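PDB 4DMO: N-hydroxyarylamine O-acetyltransferase from Bacillus cereus, which probably transfers acetyl groups from acetyl-CoA to arylamines and N-hydroxyarylamines, as a member of the arylamine N-acetyltransferase family. Local coordinates for residues 53-63 with 73-84. Residues are numbered along the deposited sequence; the frame is centred on the assembly and turned at random.
Sequences ISKENLKEKIL and ELNPTMYYFLKD
Lys-55 lies across one face of the Tyr-80 ring in a CH-pi contact, its CB 3.7 Å from the ring centroid and only 2° off the normal. With CG anti to the backbone N (chi1 -168°) and the chain extended beyond it, the lysine runs on past the ring to Asp-84, where NZ meets the syn lone pair of OD2 at 2.7 Å in a salt bridge. A second salt bridge joins Lys-61 NZ to Glu-73 OE1 (2.9 Å), approached from above the carboxylate plane; Gly-68 O also receives a bond from this lysine, and Asn-44 ND2 donates to the same OE1. Between the two ion pairs, Leu-58 enters as a knob among Glu-73, Pro-76, Thr-77 and Tyr-80, its CD2 3.7 Å from Glu-73 CB and its CD1 near the edge of the Tyr-80 ring. The Thr-77 hydroxyl beside it donates back to Glu-73 O (2.6 Å), a carbonyl that Thr-77 N reaches from the opposite face. The axes of segments 55-63 and 73-84 approach to 10.0 Å and cross at -109°, in the helical N-terminal part of the acetyltransferase fold. Phe-6 of helix 5-14 touches Lys-55, Tyr-80 and Asp-84, while helix 71-84 also packs on helix 27-37 and strand 88-98.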
loop_
_atom_site.group_PDB
_atom_site.type_symbol
_atom_site.label_atom_id
_atom_site.label_comp_id
_atom_site.label_asym_id
_atom_site.label_seq_id
_atom_site.Cartn_x
_atom_site.Cartn_y
_atom_site.Cartn_z
ATOM N N ILE A 53 6.243 -1.704 14.053
ATOM C CA ILE A 53 5.676 -2.505 12.993
ATOM C C ILE A 53 5.846 -3.980 13.365
ATOM O O ILE A 53 6.969 -4.482 13.428
ATOM C CB ILE A 53 6.369 -2.229 11.652
ATOM C CG1 ILE A 53 6.246 -0.767 11.294
ATOM C CG2 ILE A 53 5.792 -3.103 10.552
ATOM C CD1 ILE A 53 4.846 -0.222 11.412
ATOM N N SER A 54 4.725 -4.656 13.612
ATOM C CA SER A 54 4.730 -6.052 13.988
ATOM C C SER A 54 3.411 -6.650 13.538
ATOM O O SER A 54 2.483 -5.943 13.208
ATOM C CB SER A 54 4.895 -6.216 15.509
ATOM O OG SER A 54 3.729 -5.831 16.233
ATOM N N LYS A 55 3.355 -7.967 13.502
ATOM C CA LYS A 55 2.156 -8.671 13.122
ATOM C C LYS A 55 1.001 -8.347 14.066
ATOM O O LYS A 55 -0.137 -8.128 13.630
ATOM C CB LYS A 55 2.425 -10.164 13.139
ATOM C CG LYS A 55 1.336 -11.001 12.483
ATOM C CD LYS A 55 1.733 -12.472 12.362
ATOM C CE LYS A 55 0.507 -13.294 12.030
ATOM N NZ LYS A 55 0.741 -14.756 12.090
ATOM N N GLU A 56 1.282 -8.351 15.366
ATOM C CA GLU A 56 0.239 -8.081 16.369
ATOM C C GLU A 56 -0.241 -6.644 16.328
ATOM O O GLU A 56 -1.438 -6.416 16.291
ATOM C CB GLU A 56 0.710 -8.432 17.779
ATOM C CG GLU A 56 0.585 -9.904 18.097
ATOM C CD GLU A 56 -0.829 -10.266 18.544
ATOM O OE1 GLU A 56 -1.115 -10.121 19.756
ATOM O OE2 GLU A 56 -1.651 -10.682 17.698
ATOM N N ASN A 57 0.683 -5.685 16.343
ATOM C CA ASN A 57 0.283 -4.291 16.252
ATOM C C ASN A 57 -0.533 -4.046 14.962
ATOM O O ASN A 57 -1.518 -3.310 14.943
ATOM C CB ASN A 57 1.513 -3.381 16.324
ATOM C CG ASN A 57 2.110 -3.332 17.719
ATOM O OD1 ASN A 57 1.461 -3.735 18.668
ATOM N ND2 ASN A 57 3.307 -2.788 17.857
ATOM N N LEU A 58 -0.147 -4.695 13.877
ATOM C CA LEU A 58 -0.820 -4.436 12.616
ATOM C C LEU A 58 -2.203 -5.107 12.550
ATOM O O LEU A 58 -3.168 -4.533 12.003
ATOM C CB LEU A 58 0.084 -4.841 11.449
ATOM C CG LEU A 58 1.258 -3.903 11.167
ATOM C CD1 LEU A 58 2.137 -4.502 10.075
ATOM C CD2 LEU A 58 0.788 -2.502 10.731
ATOM N N LYS A 59 -2.304 -6.327 13.081
ATOM C CA LYS A 59 -3.602 -7.012 13.188
ATOM C C LYS A 59 -4.605 -6.144 13.951
ATOM O O LYS A 59 -5.759 -6.035 13.553
ATOM C CB LYS A 59 -3.441 -8.365 13.893
ATOM C CG LYS A 59 -4.768 -9.095 14.111
ATOM C CD LYS A 59 -4.565 -10.562 14.549
ATOM C CE LYS A 59 -4.055 -10.654 15.977
ATOM N NZ LYS A 59 -3.771 -12.071 16.399
ATOM N N GLU A 60 -4.137 -5.528 15.034
ATOM C CA GLU A 60 -4.933 -4.652 15.905
ATOM C C GLU A 60 -5.317 -3.343 15.222
ATOM O O GLU A 60 -6.472 -2.970 15.212
ATOM C CB GLU A 60 -4.139 -4.336 17.177
ATOM C CG GLU A 60 -4.727 -3.217 18.057
ATOM C CD GLU A 60 -5.714 -3.719 19.105
ATOM O OE1 GLU A 60 -6.134 -4.896 19.010
ATOM O OE2 GLU A 60 -6.099 -2.921 20.000
ATOM N N LYS A 61 -4.338 -2.645 14.647
ATOM C CA LYS A 61 -4.620 -1.378 13.981
ATOM C C LYS A 61 -5.480 -1.584 12.725
ATOM O O LYS A 61 -6.554 -0.977 12.576
ATOM C CB LYS A 61 -3.315 -0.626 13.632
ATOM C CG LYS A 61 -3.592 0.742 13.012
ATOM C CD LYS A 61 -2.410 1.374 12.284
ATOM C CE LYS A 61 -2.780 2.759 11.741
ATOM N NZ LYS A 61 -2.025 3.054 10.466
ATOM N N ILE A 62 -5.040 -2.467 11.838
ATOM C CA ILE A 62 -5.647 -2.580 10.524
ATOM C C ILE A 62 -6.859 -3.487 10.527
ATOM O O ILE A 62 -7.880 -3.161 9.932
ATOM C CB ILE A 62 -4.640 -3.171 9.448
ATOM C CG1 ILE A 62 -3.339 -2.386 9.389
ATOM C CG2 ILE A 62 -5.257 -3.181 8.063
ATOM C CD1 ILE A 62 -3.461 -1.074 8.716
ATOM N N LEU A 63 -6.736 -4.656 11.146
ATOM C CA LEU A 63 -7.787 -5.666 11.019
ATOM C C LEU A 63 -8.855 -5.514 12.104
ATOM O O LEU A 63 -10.047 -5.564 11.825
ATOM C CB LEU A 63 -7.197 -7.081 11.032
ATOM C CG LEU A 63 -6.036 -7.314 10.074
ATOM C CD1 LEU A 63 -5.559 -8.752 10.146
ATOM C CD2 LEU A 63 -6.419 -6.960 8.641
ATOM N N GLU A 73 3.126 -0.224 6.586
ATOM C CA GLU A 73 2.097 -0.917 7.350
ATOM C C GLU A 73 1.262 -1.846 6.446
ATOM O O GLU A 73 0.979 -2.981 6.815
ATOM C CB GLU A 73 1.192 0.088 8.087
ATOM C CG GLU A 73 1.916 0.971 9.093
ATOM C CD GLU A 73 1.068 2.162 9.581
ATOM O OE1 GLU A 73 0.798 2.271 10.793
ATOM O OE2 GLU A 73 0.657 2.989 8.751
ATOM N N LEU A 74 0.851 -1.379 5.268
ATOM C CA LEU A 74 -0.049 -2.200 4.418
ATOM C C LEU A 74 0.701 -3.378 3.821
ATOM O O LEU A 74 0.187 -4.486 3.795
ATOM C CB LEU A 74 -0.710 -1.386 3.297
ATOM C CG LEU A 74 -1.559 -0.182 3.749
ATOM C CD1 LEU A 74 -2.289 0.555 2.613
ATOM C CD2 LEU A 74 -2.553 -0.622 4.774
ATOM N N ASN A 75 1.924 -3.168 3.347
ATOM C CA ASN A 75 2.632 -4.274 2.730
ATOM C C ASN A 75 3.091 -5.352 3.718
ATOM O O ASN A 75 2.968 -6.552 3.425
ATOM C CB ASN A 75 3.766 -3.770 1.833
ATOM C CG ASN A 75 3.247 -3.238 0.542
ATOM O OD1 ASN A 75 2.298 -3.772 -0.008
ATOM N ND2 ASN A 75 3.822 -2.141 0.070
ATOM N N PRO A 76 3.569 -4.951 4.908
ATOM C CA PRO A 76 3.824 -6.006 5.901
ATOM C C PRO A 76 2.546 -6.709 6.350
ATOM O O PRO A 76 2.579 -7.911 6.593
ATOM C CB PRO A 76 4.465 -5.251 7.053
ATOM C CG PRO A 76 5.159 -4.084 6.366
ATOM C CD PRO A 76 4.179 -3.673 5.298
ATOM N N THR A 77 1.430 -5.996 6.422
ATOM C CA THR A 77 0.161 -6.652 6.727
ATOM C C THR A 77 -0.110 -7.789 5.749
ATOM O O THR A 77 -0.511 -8.867 6.153
ATOM C CB THR A 77 -1.041 -5.669 6.673
ATOM O OG1 THR A 77 -0.869 -4.660 7.652
ATOM C CG2 THR A 77 -2.360 -6.376 6.948
ATOM N N MET A 78 0.066 -7.519 4.453
ATOM C CA MET A 78 -0.223 -8.496 3.411
ATOM C C MET A 78 0.827 -9.609 3.487
ATOM O O MET A 78 0.521 -10.794 3.474
ATOM C CB MET A 78 -0.236 -7.819 2.040
ATOM C CG MET A 78 -0.280 -8.776 0.843
ATOM S SD MET A 78 -1.770 -9.804 0.746
ATOM C CE MET A 78 -2.949 -8.625 0.130
ATOM N N TYR A 79 2.069 -9.203 3.628
ATOM C CA TYR A 79 3.137 -10.139 3.909
ATOM C C TYR A 79 2.741 -11.188 4.977
ATOM O O TYR A 79 2.823 -12.380 4.706
ATOM C CB TYR A 79 4.359 -9.351 4.366
ATOM C CG TYR A 79 5.447 -10.189 4.969
ATOM C CD1 TYR A 79 6.210 -11.014 4.177
ATOM C CD2 TYR A 79 5.730 -10.130 6.337
ATOM C CE1 TYR A 79 7.213 -11.777 4.710
ATOM C CE2 TYR A 79 6.738 -10.881 6.880
ATOM C CZ TYR A 79 7.479 -11.706 6.052
ATOM O OH TYR A 79 8.481 -12.475 6.554
ATOM N N TYR A 80 2.318 -10.759 6.173
ATOM C CA TYR A 80 1.937 -11.711 7.237
ATOM C C TYR A 80 0.785 -12.607 6.830
ATOM O O TYR A 80 0.828 -13.817 7.069
ATOM C CB TYR A 80 1.584 -11.014 8.564
ATOM C CG TYR A 80 2.766 -10.312 9.197
ATOM C CD1 TYR A 80 3.892 -11.008 9.599
ATOM C CD2 TYR A 80 2.764 -8.938 9.343
ATOM C CE1 TYR A 80 4.954 -10.349 10.143
ATOM C CE2 TYR A 80 3.806 -8.282 9.876
ATOM C CZ TYR A 80 4.908 -8.979 10.278
ATOM O OH TYR A 80 5.964 -8.297 10.825
ATOM N N PHE A 81 -0.215 -12.041 6.174
ATOM C CA PHE A 81 -1.307 -12.854 5.688
ATOM C C PHE A 81 -0.794 -13.913 4.726
ATOM O O PHE A 81 -1.213 -15.079 4.800
ATOM C CB PHE A 81 -2.324 -12.026 4.947
ATOM C CG PHE A 81 -3.356 -12.849 4.260
ATOM C CD1 PHE A 81 -4.378 -13.429 4.976
ATOM C CD2 PHE A 81 -3.286 -13.076 2.904
ATOM C CE1 PHE A 81 -5.334 -14.206 4.342
ATOM C CE2 PHE A 81 -4.236 -13.851 2.267
ATOM C CZ PHE A 81 -5.261 -14.410 2.992
ATOM N N LEU A 82 0.097 -13.502 3.822
ATOM C CA LEU A 82 0.603 -14.406 2.772
ATOM C C LEU A 82 1.464 -15.512 3.381
ATOM O O LEU A 82 1.383 -16.661 2.967
ATOM C CB LEU A 82 1.397 -13.637 1.699
ATOM C CG LEU A 82 0.542 -12.723 0.811
ATOM C CD1 LEU A 82 1.388 -11.937 -0.173
ATOM C CD2 LEU A 82 -0.503 -13.520 0.054
ATOM N N LYS A 83 2.258 -15.152 4.385
ATOM C CA LYS A 83 3.105 -16.092 5.113
ATOM C C LYS A 83 2.284 -17.176 5.822
ATOM O O LYS A 83 2.589 -18.361 5.686
ATOM C CB LYS A 83 3.936 -15.311 6.129
ATOM C CG LYS A 83 5.230 -15.940 6.590
ATOM C CD LYS A 83 6.051 -14.839 7.245
ATOM C CE LYS A 83 7.124 -15.339 8.205
ATOM N NZ LYS A 83 7.274 -14.376 9.376
ATOM N N ASP A 84 1.265 -16.774 6.597
ATOM C CA ASP A 84 0.372 -17.742 7.258
ATOM C C ASP A 84 -0.384 -18.609 6.260
ATOM O O ASP A 84 -0.776 -19.730 6.573
ATOM C CB ASP A 84 -0.643 -17.056 8.153
ATOM C CG ASP A 84 -0.030 -16.502 9.391
ATOM O OD1 ASP A 84 1.180 -16.723 9.600
ATOM O OD2 ASP A 84 -0.755 -15.827 10.147
HETATM O O HOH W 1 5.959 -9.683 13.875
#